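Local coordinates for possible transcriptional regulatory protein (Probably Lrp/AsnC-family) (Mycobacterium tuberculosis, PDB 4PCQ), which regulates transcription of the L-alanine dehydrogenase gene by binding upstream of it, activating expression when L-alanine is present and repressing it when L-alanine is absent, at residues R121-D125 / L137-A141. Numbering follows the deposited sequence.
Sequences RQVMD and LHVAA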
loop_
_atom_site.group_PDB
_atom_site.type_symbol
_atom_site.label_atom_id
_atom_site.label_comp_id
_atom_site.label_asym_id
_atom_site.label_seq_id
_atom_site.Cartn_x
_atom_site.Cartn_y
_atom_site.Cartn_z
ATOM N N ARG B 121 10.540 12.007 2.253
ATOM C CA ARG B 121 9.745 12.149 1.034
ATOM C C ARG B 121 9.717 10.909 0.146
ATOM O O ARG B 121 8.690 10.597 -0.459
ATOM C CB ARG B 121 10.230 13.353 0.235
ATOM N N GLN B 122 10.837 10.199 0.072
ATOM C CA GLN B 122 10.932 9.057 -0.832
ATOM C C GLN B 122 10.170 7.811 -0.371
ATOM O O GLN B 122 9.660 7.056 -1.198
ATOM C CB GLN B 122 12.396 8.699 -1.099
ATOM C CG GLN B 122 13.156 9.731 -1.911
ATOM C CD GLN B 122 14.070 10.580 -1.055
ATOM O OE1 GLN B 122 13.758 10.876 0.099
ATOM N NE2 GLN B 122 15.217 10.967 -1.612
ATOM N N VAL B 123 10.090 7.598 0.939
ATOM C CA VAL B 123 9.475 6.377 1.461
ATOM C C VAL B 123 7.983 6.296 1.149
ATOM O O VAL B 123 7.232 7.254 1.337
ATOM C CB VAL B 123 9.700 6.206 2.988
ATOM C CG1 VAL B 123 11.181 6.204 3.306
ATOM C CG2 VAL B 123 9.012 7.291 3.764
ATOM N N MET B 124 7.578 5.160 0.597
ATOM C CA MET B 124 6.167 4.885 0.369
ATOM C C MET B 124 5.663 3.850 1.360
ATOM O O MET B 124 4.604 4.025 1.960
ATOM C CB MET B 124 5.903 4.437 -1.068
ATOM C CG MET B 124 6.859 5.035 -2.067
ATOM S SD MET B 124 6.039 6.349 -2.978
ATOM C CE MET B 124 6.459 7.755 -1.934
ATOM N N ASP B 125 6.420 2.775 1.548
ATOM C CA ASP B 125 5.981 1.751 2.485
ATOM C C ASP B 125 7.074 1.345 3.471
ATOM O O ASP B 125 8.260 1.377 3.151
ATOM C CB ASP B 125 5.481 0.526 1.726
ATOM C CG ASP B 125 4.150 0.764 1.047
ATOM O OD1 ASP B 125 3.217 1.274 1.705
ATOM O OD2 ASP B 125 4.038 0.439 -0.153
ATOM N N LEU B 137 12.087 -1.041 3.176
ATOM C CA LEU B 137 11.523 0.245 2.829
ATOM C C LEU B 137 11.194 0.260 1.346
ATOM O O LEU B 137 12.084 0.102 0.518
ATOM C CB LEU B 137 12.566 1.324 3.110
ATOM C CG LEU B 137 12.936 1.597 4.572
ATOM C CD1 LEU B 137 13.514 2.990 4.735
ATOM C CD2 LEU B 137 11.765 1.376 5.513
ATOM N N HIS B 138 9.928 0.461 1.001
ATOM C CA HIS B 138 9.554 0.660 -0.394
ATOM C C HIS B 138 9.637 2.147 -0.682
ATOM O O HIS B 138 8.882 2.941 -0.113
ATOM C CB HIS B 138 8.138 0.146 -0.653
ATOM C CG HIS B 138 7.595 0.509 -2.002
ATOM N ND1 HIS B 138 6.247 0.472 -2.297
ATOM C CD2 HIS B 138 8.213 0.909 -3.139
ATOM C CE1 HIS B 138 6.061 0.834 -3.551
ATOM N NE2 HIS B 138 7.240 1.104 -4.087
ATOM N N VAL B 139 10.562 2.516 -1.564
ATOM C CA VAL B 139 10.845 3.920 -1.849
ATOM C C VAL B 139 10.773 4.261 -3.337
ATOM O O VAL B 139 10.924 3.393 -4.199
ATOM C CB VAL B 139 12.241 4.338 -1.335
ATOM C CG1 VAL B 139 12.355 4.123 0.165
ATOM C CG2 VAL B 139 13.329 3.578 -2.077
ATOM N N ALA B 140 10.552 5.541 -3.624
ATOM C CA ALA B 140 10.577 6.042 -4.994
ATOM C C ALA B 140 11.534 7.225 -5.123
ATOM O O ALA B 140 11.585 8.094 -4.254
ATOM C CB ALA B 140 9.184 6.447 -5.435
ATOM N N ALA B 141 12.286 7.244 -6.219
ATOM C CA ALA B 141 13.258 8.292 -6.501
ATOM C C ALA B 141 13.290 8.631 -7.997
ATOM O O ALA B 141 12.893 7.819 -8.846
ATOM C CB ALA B 141 14.635 7.870 -6.024
#
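Met124 and Asp125 lie opposite the single residue His138, forming a classic beta bulge in the antiparallel hairpin of strands 123-129 and 135-141. The hairpin belongs to the Lrp/AsnC ligand-binding domain. His138 O accepts two backbone bonds, from Met124 N at 2.7 Å and from Asp125 N at 3.0 Å. The Asp125 donor lies in the carbonyl plane, on a lone pair. Asp125 O takes His138 N in return, and Gln122 O takes Ala140 N before the bulge.

The His138 side chain can be followed outward. His138 CB packs 3.6 Å from Asp125 CB, and the two side chains leave the sheet together. With CG anti to the backbone N (chi1 171°), the ring lies beside the Asp125 carboxylate. Met124 CB sits over one face, nearer the ring's margin than its centre. His138 ND1 donates to Asp125 OD2 at 3.1 Å. The other ring nitrogen, His138 NE2, is hydrogen-bonded to Gln95 OE1 of strand 94-101. Bonds at both ring nitrogens should restrict rotation of the ring. Tyr127 of the second subunit meets it edge-to-face, and Asp125 pairs with a strand of that subunit, so the sheet continues across the interface.

Val123 and Val139 occupy the other face of the sheet, beside Phe150 of helix 144-156. Val123 CG1 and Val139 CG1 lie 3.9 Å apart. Met124, bent at chi2 and chi3, brings SD to 4.0 Å from Ala140 CB.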